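Local coordinates for protein nudix Hydrolase, RenU (Mycolicibacterium smegmatis, PDB 6UUF) that probably hydrolyses a nucleoside diphosphate linked to another group, such as NADH, with magnesium as cofactor, as a member of the Nudix hydrolase family, at residues Gly25-Ala30 with Glu155-Ile160; Val39-Arg44 with Ala138-His143. The protein carries 3 engineered substitutions. One frame throughout, in Å; residues are numbered along the deposited sequence.

Contact 1: residues Gly25-Ala30 with Glu155-Ile160; sequences GLLLRA and EVTATI
Arg29 reaches from its strand to the far end of the C-terminal helix and holds the backbone oxygen of Ile160 between its two terminal nitrogens. Arg29 NH1 lies 2.7 Å from Ile160 O and Arg29 NH2 2.9 Å from the same atom, so both end nitrogens of the guanidinium converge on one acceptor, which sits almost exactly in the guanidinium plane. The straighter bond is that of NH1, with an N-H...O angle of 152°. Arg29 NH1 also makes a weak bond, 3.2 Å long, to Thr157 O. The arginine chain runs extended through chi2 and then bends at chi3 (-60°), and beyond this bend the guanidinium meets the carbonyls edge-on. Its remaining nitrogen, NE, forms a salt bridge with Asp113, so the flat group is held both at NE and at its two end nitrogens. This is the packing of a Nudix fold, in which the helix 144-158 lies against a mixed beta-sheet, and the arginine joins a central strand to the turn where that helix ends. On the side chain of Thr157 the contact is apolar: Leu27 CD2 lies 4.1 Å from Thr157 CG2, the two side chains crossing at about a right angle. With chi1 at 52°, Thr157 aims this methyl at the sheet while OG1 turns back to the helix carbonyls of Arg154 and Leu153. Ile160 CG1 approaches Arg29 NH1 at 4.2 Å.

Contact 2: residues Val39-Arg44 with Ala138-His143; sequences VLLQHR and ADLPLH
The guanidinium of Arg44 and the imidazole of His143 are nearly parallel, their planes only 4° apart, but they meet obliquely, with Arg44 NH2 3.8 Å from His143 CD2. Arg44 NH2 is also 4.1 Å from His143 NE2, without a hydrogen bond; the nearby positive charge would probably disfavour protonation of the ring. Two successive bends, at chi2 (-85°) and chi3 (-108°), fold the arginine chain and bring its end beside the ring, and its NE, buried here, has no polar partner in the model. A long, weak ion pair links NH1 to Glu125. His143 occupies the N-cap position of helix 144-158, and its ND1 accepts a weak hydrogen bond from Gly145 N, capping the first turn. The contact therefore joins the end of strand 37-44, in the mixed sheet of the Nudix fold, to the loop leading into the last helix. Further back along the strand the meeting is purely apolar. Leu41 CD1 and Leu140 CD1 touch at 4.0 Å, one methyl from each side chain, beside Trp54 and Leu56, which Leu41 packs on, and Val132, which Leu140 packs on.

Overall arrangement
After the small antiparallel pair of strands 8-10 and 16-18, the chain enters strand 23-31, the sheet side of contact 1, and then turns into the antiparallel strand 37-44, the sheet side of contact 2. Further strands and helix 67-79 pass before residues 138-143 close the loop of contact 2. Helix 144-158 follows at once, and residues 155-160 close the longer loop of contact 1, so contact 2 is nested inside it. The two contact centres lie about 14 Å apart, but Leu28 O and Leu40 N probably share a hydrogen bond, and Leu27 packs on Val39. Contact 1 ties the C-terminal end of the last helix to strand 23-31; contact 2 ties the loop leading into it to strand 37-44.

Contact 1: residues Gly25-Ala30 with Glu155-Ile160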
ATOM      1  N   GLY A  25       0.839   0.221  -3.726  1.00 31.36           N
ATOM      2  CA  GLY A  25       0.061   0.532  -2.522  1.00 31.65           C
ATOM      3  C   GLY A  25       0.618   1.711  -1.762  1.00 28.92           C
ATOM      4  O   GLY A  25       1.837   1.938  -1.793  1.00 29.63           O
ATOM      5  N   LEU A  26      -0.272   2.431  -1.061  1.00 27.36           N
ATOM      6  CA  LEU A  26       0.108   3.565  -0.263  1.00 25.39           C
ATOM      7  C   LEU A  26       0.338   3.210   1.182  1.00 28.86           C
ATOM      8  O   LEU A  26      -0.578   2.772   1.854  1.00 26.77           O
ATOM      9  CB  LEU A  26      -0.965   4.625  -0.335  1.00 27.39           C
ATOM     10  CG  LEU A  26      -0.473   6.020   0.003  1.00 29.44           C
ATOM     11  CD1 LEU A  26       0.607   6.544  -0.931  1.00 28.04           C
ATOM     12  CD2 LEU A  26      -1.704   6.921  -0.026  1.00 33.72           C
ATOM     13  N   LEU A  27       1.557   3.439   1.660  1.00 29.61           N
ATOM     14  CA  LEU A  27       1.887   3.419   3.091  1.00 31.77           C
ATOM     15  C   LEU A  27       1.874   4.839   3.583  1.00 30.25           C
ATOM     16  O   LEU A  27       2.877   5.557   3.492  1.00 29.53           O
ATOM     17  CB  LEU A  27       3.264   2.781   3.302  1.00 34.02           C
ATOM     18  CG  LEU A  27       3.823   2.697   4.713  1.00 37.56           C
ATOM     19  CD1 LEU A  27       2.781   2.063   5.595  1.00 40.87           C
ATOM     20  CD2 LEU A  27       5.077   1.809   4.733  1.00 40.94           C
ATOM     21  N   LEU A  28       0.716   5.266   4.056  1.00 29.76           N
ATOM     22  CA  LEU A  28       0.504   6.629   4.506  1.00 28.55           C
ATOM     23  C   LEU A  28       0.772   6.730   6.020  1.00 29.74           C
ATOM     24  O   LEU A  28       0.139   6.022   6.793  1.00 30.81           O
ATOM     25  CB  LEU A  28      -0.921   7.059   4.232  1.00 29.04           C
ATOM     26  CG  LEU A  28      -1.247   8.501   4.638  1.00 30.36           C
ATOM     27  CD1 LEU A  28      -0.323   9.549   3.982  1.00 33.11           C
ATOM     28  CD2 LEU A  28      -2.683   8.762   4.240  1.00 29.78           C
ATOM     29  N   ARG A  29       1.677   7.630   6.412  1.00 28.60           N
ATOM     30  CA  ARG A  29       2.080   7.836   7.804  1.00 31.33           C
ATOM     31  C   ARG A  29       1.487   9.090   8.359  1.00 30.61           C
ATOM     32  O   ARG A  29       1.356  10.082   7.630  1.00 36.15           O
ATOM     33  CB  ARG A  29       3.587   7.898   7.951  1.00 31.34           C
ATOM     34  CG  ARG A  29       4.313   6.727   7.280  1.00 33.86           C
ATOM     35  CD  ARG A  29       5.828   6.866   7.434  1.00 37.73           C
ATOM     36  NE  ARG A  29       6.367   8.100   6.829  1.00 36.24           N
ATOM     37  CZ  ARG A  29       7.635   8.489   6.940  1.00 35.05           C
ATOM     38  NH1 ARG A  29       8.523   7.778   7.657  1.00 34.85           N
ATOM     39  NH2 ARG A  29       8.013   9.611   6.353  1.00 35.34           N
ATOM     40  N   ALA A  30       1.103   9.045   9.635  1.00 31.83           N
ATOM     41  CA  ALA A  30       0.658  10.253  10.359  1.00 35.19           C
ATOM     42  C   ALA A  30       1.130  10.294  11.807  1.00 35.02           C
ATOM     43  O   ALA A  30       1.192   9.273  12.467  1.00 34.71           O
ATOM     44  CB  ALA A  30      -0.855  10.444  10.296  1.00 33.63           C
ATOM     45  N   GLU A 155      12.503  -0.420   8.213  1.00 42.27           N
ATOM     46  CA  GLU A 155      13.900   0.040   8.126  1.00 43.24           C
ATOM     47  C   GLU A 155      13.968   1.278   7.209  1.00 39.36           C
ATOM     48  O   GLU A 155      14.583   2.290   7.517  1.00 41.54           O
ATOM     49  CB  GLU A 155      14.813  -1.082   7.626  1.00 45.08           C
ATOM     50  CG  GLU A 155      14.934  -2.228   8.615  1.00 51.00           C
ATOM     51  CD  GLU A 155      15.598  -3.505   8.099  1.00 61.21           C
ATOM     52  OE1 GLU A 155      15.950  -3.623   6.901  1.00 70.72           O
ATOM     53  OE2 GLU A 155      15.761  -4.433   8.929  1.00 65.19           O
ATOM     54  N   VAL A 156      13.281   1.195   6.094  1.00 37.85           N
ATOM     55  CA  VAL A 156      13.164   2.336   5.214  1.00 37.05           C
ATOM     56  C   VAL A 156      12.424   3.497   5.853  1.00 36.45           C
ATOM     57  O   VAL A 156      12.875   4.616   5.785  1.00 36.71           O
ATOM     58  CB  VAL A 156      12.470   1.964   3.898  1.00 37.46           C
ATOM     59  CG1 VAL A 156      12.244   3.192   3.031  1.00 36.21           C
ATOM     60  CG2 VAL A 156      13.319   0.934   3.152  1.00 39.28           C
ATOM     61  N   THR A 157      11.295   3.270   6.481  1.00 36.93           N
ATOM     62  CA  THR A 157      10.578   4.429   7.041  1.00 40.74           C
ATOM     63  C   THR A 157      11.439   5.152   8.084  1.00 37.04           C
ATOM     64  O   THR A 157      11.383   6.377   8.190  1.00 33.97           O
ATOM     65  CB  THR A 157       9.208   4.043   7.642  1.00 39.41           C
ATOM     66  OG1 THR A 157       9.398   2.972   8.547  1.00 35.72           O
ATOM     67  CG2 THR A 157       8.229   3.592   6.550  1.00 37.45           C
ATOM     68  N   ALA A 158      12.257   4.397   8.826  1.00 38.42           N
ATOM     69  CA  ALA A 158      13.056   4.971   9.906  1.00 40.83           C
ATOM     70  C   ALA A 158      14.145   5.869   9.371  1.00 41.20           C
ATOM     71  O   ALA A 158      14.647   6.706  10.113  1.00 41.63           O
ATOM     72  CB  ALA A 158      13.653   3.895  10.817  1.00 41.72           C
ATOM     73  N   THR A 159      14.506   5.723   8.097  1.00 40.89           N
ATOM     74  CA  THR A 159      15.461   6.650   7.492  1.00 39.88           C
ATOM     75  C   THR A 159      14.809   7.877   6.848  1.00 43.37           C
ATOM     76  O   THR A 159      15.519   8.658   6.284  1.00 51.64           O
ATOM     77  CB  THR A 159      16.326   5.978   6.421  1.00 42.31           C
ATOM     78  OG1 THR A 159      15.535   5.769   5.246  1.00 44.86           O
ATOM     79  CG2 THR A 159      16.905   4.627   6.909  1.00 41.35           C
ATOM     80  N   ILE A 160      13.485   8.040   6.887  1.00 42.85           N
ATOM     81  CA  ILE A 160      12.861   9.307   6.490  1.00 44.31           C
ATOM     82  C   ILE A 160      11.839   9.702   7.523  1.00 47.32           C
ATOM     83  O   ILE A 160      10.716   9.258   7.450  1.00 45.09           O
ATOM     84  CB  ILE A 160      12.159   9.282   5.102  1.00 49.22           C
ATOM     85  CG1 ILE A 160      11.559   7.912   4.779  1.00 49.99           C
ATOM     86  CG2 ILE A 160      13.143   9.683   4.003  1.00 53.12           C
ATOM     87  CD1 ILE A 160      10.856   7.868   3.438  1.00 52.66           C
TER

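Contact 2: residues Val39-Arg44 with Ala138-His143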
ATOM      1  N   VAL A  39       0.261   4.322  10.821  1.00 32.45           N
ATOM      2  CA  VAL A  39       0.036   4.061   9.408  1.00 33.18           C
ATOM      3  C   VAL A  39      -1.406   3.623   9.145  1.00 30.69           C
ATOM      4  O   VAL A  39      -2.078   3.028   9.994  1.00 28.34           O
ATOM      5  CB  VAL A  39       1.080   3.066   8.811  1.00 37.81           C
ATOM      6  CG1 VAL A  39       2.497   3.578   9.074  1.00 39.11           C
ATOM      7  CG2 VAL A  39       0.943   1.694   9.389  1.00 38.99           C
ATOM      8  N   LEU A  40      -1.892   3.924   7.951  1.00 30.05           N
ATOM      9  CA  LEU A  40      -3.285   3.679   7.637  1.00 27.18           C
ATOM     10  C   LEU A  40      -3.384   2.334   7.006  1.00 27.76           C
ATOM     11  O   LEU A  40      -2.824   2.135   5.956  1.00 28.35           O
ATOM     12  CB  LEU A  40      -3.830   4.756   6.705  1.00 27.12           C
ATOM     13  CG  LEU A  40      -5.252   4.467   6.234  1.00 28.80           C
ATOM     14  CD1 LEU A  40      -6.187   4.556   7.423  1.00 28.38           C
ATOM     15  CD2 LEU A  40      -5.672   5.422   5.146  1.00 30.70           C
ATOM     16  N   LEU A  41      -4.100   1.394   7.610  1.00 25.79           N
ATOM     17  CA  LEU A  41      -4.229   0.095   6.982  1.00 29.03           C
ATOM     18  C   LEU A  41      -5.670  -0.200   6.641  1.00 29.68           C
ATOM     19  O   LEU A  41      -6.601   0.307   7.271  1.00 28.75           O
ATOM     20  CB  LEU A  41      -3.675  -1.041   7.845  1.00 30.08           C
ATOM     21  CG  LEU A  41      -2.241  -0.893   8.315  1.00 33.11           C
ATOM     22  CD1 LEU A  41      -1.825  -2.013   9.271  1.00 39.15           C
ATOM     23  CD2 LEU A  41      -1.355  -0.860   7.112  1.00 33.41           C
ATOM     24  N   GLN A  42      -5.792  -1.080   5.667  1.00 31.22           N
ATOM     25  CA  GLN A  42      -7.042  -1.537   5.143  1.00 36.10           C
ATOM     26  C   GLN A  42      -7.258  -3.007   5.517  1.00 36.09           C
ATOM     27  O   GLN A  42      -6.386  -3.849   5.279  1.00 31.82           O
ATOM     28  CB  GLN A  42      -7.032  -1.392   3.632  1.00 35.74           C
ATOM     29  CG  GLN A  42      -8.385  -1.624   2.995  1.00 39.83           C
ATOM     30  CD  GLN A  42      -8.264  -1.727   1.501  1.00 41.76           C
ATOM     31  OE1 GLN A  42      -7.431  -2.478   0.993  1.00 44.36           O
ATOM     32  NE2 GLN A  42      -9.106  -0.996   0.787  1.00 43.91           N
ATOM     33  N   HIS A  43      -8.419  -3.269   6.127  1.00 37.77           N
ATOM     34  CA  HIS A  43      -8.872  -4.622   6.434  1.00 40.12           C
ATOM     35  C   HIS A  43      -9.630  -5.144   5.222  1.00 42.48           C
ATOM     36  O   HIS A  43     -10.621  -4.540   4.790  1.00 41.47           O
ATOM     37  CB  HIS A  43      -9.797  -4.597   7.621  1.00 41.72           C
ATOM     38  CG  HIS A  43     -10.163  -5.959   8.124  1.00 52.84           C
ATOM     39  ND1 HIS A  43      -9.226  -6.928   8.410  1.00 59.94           N
ATOM     40  CD2 HIS A  43     -11.369  -6.511   8.408  1.00 59.75           C
ATOM     41  CE1 HIS A  43      -9.835  -8.018   8.846  1.00 62.46           C
ATOM     42  NE2 HIS A  43     -11.136  -7.791   8.854  1.00 61.89           N
ATOM     43  N   ARG A  44      -9.192  -6.268   4.685  1.00 40.94           N
ATOM     44  CA  ARG A  44      -9.677  -6.677   3.384  1.00 51.21           C
ATOM     45  C   ARG A  44     -11.008  -7.422   3.612  1.00 55.69           C
ATOM     46  O   ARG A  44     -11.086  -8.323   4.465  1.00 49.00           O
ATOM     47  CB  ARG A  44      -8.626  -7.531   2.664  1.00 57.69           C
ATOM     48  CG  ARG A  44      -7.186  -6.965   2.715  1.00 65.58           C
ATOM     49  CD  ARG A  44      -6.839  -5.948   1.658  1.00 69.30           C
ATOM     50  NE  ARG A  44      -5.921  -6.549   0.688  1.00 79.11           N
ATOM     51  CZ  ARG A  44      -6.256  -7.083  -0.487  1.00 76.15           C
ATOM     52  NH1 ARG A  44      -7.529  -7.106  -0.919  1.00 74.99           N
ATOM     53  NH2 ARG A  44      -5.294  -7.609  -1.249  1.00 75.52           N
ATOM     54  N   ALA A 138       2.618  -5.166  13.087  1.00 31.51           N
ATOM     55  CA  ALA A 138       2.940  -6.608  13.030  1.00 31.41           C
ATOM     56  C   ALA A 138       2.151  -7.479  13.990  1.00 32.74           C
ATOM     57  O   ALA A 138       2.213  -8.706  13.906  1.00 35.66           O
ATOM     58  CB  ALA A 138       4.415  -6.806  13.304  1.00 35.35           C
ATOM     59  N   ASP A 139       1.442  -6.865  14.934  1.00 32.34           N
ATOM     60  CA  ASP A 139       0.503  -7.613  15.787  1.00 32.63           C
ATOM     61  C   ASP A 139      -0.704  -8.099  15.033  1.00 33.90           C
ATOM     62  O   ASP A 139      -1.306  -9.079  15.434  1.00 33.08           O
ATOM     63  CB  ASP A 139      -0.000  -6.774  16.957  1.00 35.17           C
ATOM     64  CG  ASP A 139       1.129  -6.242  17.872  1.00 35.95           C
ATOM     65  OD1 ASP A 139       2.235  -6.837  17.961  1.00 38.59           O
ATOM     66  OD2 ASP A 139       0.882  -5.191  18.491  1.00 34.76           O
ATOM     67  N   LEU A 140      -1.057  -7.440  13.928  1.00 34.95           N
ATOM     68  CA  LEU A 140      -2.266  -7.772  13.180  1.00 34.07           C
ATOM     69  C   LEU A 140      -2.057  -8.940  12.237  1.00 33.86           C
ATOM     70  O   LEU A 140      -0.936  -9.213  11.854  1.00 36.64           O
ATOM     71  CB  LEU A 140      -2.731  -6.555  12.377  1.00 35.82           C
ATOM     72  CG  LEU A 140      -3.098  -5.348  13.246  1.00 36.02           C
ATOM     73  CD1 LEU A 140      -3.279  -4.151  12.342  1.00 40.44           C
ATOM     74  CD2 LEU A 140      -4.373  -5.579  14.026  1.00 38.43           C
ATOM     75  N   PRO A 141      -3.157  -9.617  11.852  1.00 36.18           N
ATOM     76  CA  PRO A 141      -3.111 -10.626  10.791  1.00 35.41           C
ATOM     77  C   PRO A 141      -2.913  -9.942   9.455  1.00 33.17           C
ATOM     78  O   PRO A 141      -3.835  -9.327   8.926  1.00 36.82           O
ATOM     79  CB  PRO A 141      -4.493 -11.315  10.888  1.00 34.80           C
ATOM     80  CG  PRO A 141      -5.395 -10.288  11.494  1.00 35.26           C
ATOM     81  CD  PRO A 141      -4.549  -9.378  12.332  1.00 36.15           C
ATOM     82  N   LEU A 142      -1.688  -9.972   8.962  1.00 34.76           N
ATOM     83  CA  LEU A 142      -1.310  -9.194   7.795  1.00 34.75           C
ATOM     84  C   LEU A 142      -1.459 -10.019   6.535  1.00 37.54           C
ATOM     85  O   LEU A 142      -1.282 -11.247   6.545  1.00 36.43           O
ATOM     86  CB  LEU A 142       0.142  -8.700   7.909  1.00 34.80           C
ATOM     87  CG  LEU A 142       0.459  -7.696   9.024  1.00 32.31           C
ATOM     88  CD1 LEU A 142       1.919  -7.260   8.975  1.00 34.00           C
ATOM     89  CD2 LEU A 142      -0.465  -6.486   8.975  1.00 33.45           C
ATOM     90  N   HIS A 143      -1.765  -9.333   5.436  1.00 41.37           N
ATOM     91  CA  HIS A 143      -1.651  -9.943   4.114  1.00 41.75           C
ATOM     92  C   HIS A 143      -0.223 -10.558   4.004  1.00 38.42           C
ATOM     93  O   HIS A 143       0.750  -9.882   4.304  1.00 39.00           O
ATOM     94  CB  HIS A 143      -1.875  -8.872   3.043  1.00 48.38           C
ATOM     95  CG  HIS A 143      -1.839  -9.417   1.653  1.00 54.86           C
ATOM     96  ND1 HIS A 143      -0.674  -9.829   1.050  1.00 53.76           N
ATOM     97  CD2 HIS A 143      -2.828  -9.670   0.768  1.00 60.78           C
ATOM     98  CE1 HIS A 143      -0.938 -10.292  -0.155  1.00 57.48           C
ATOM     99  NE2 HIS A 143      -2.241 -10.218  -0.347  1.00 64.46           N
TER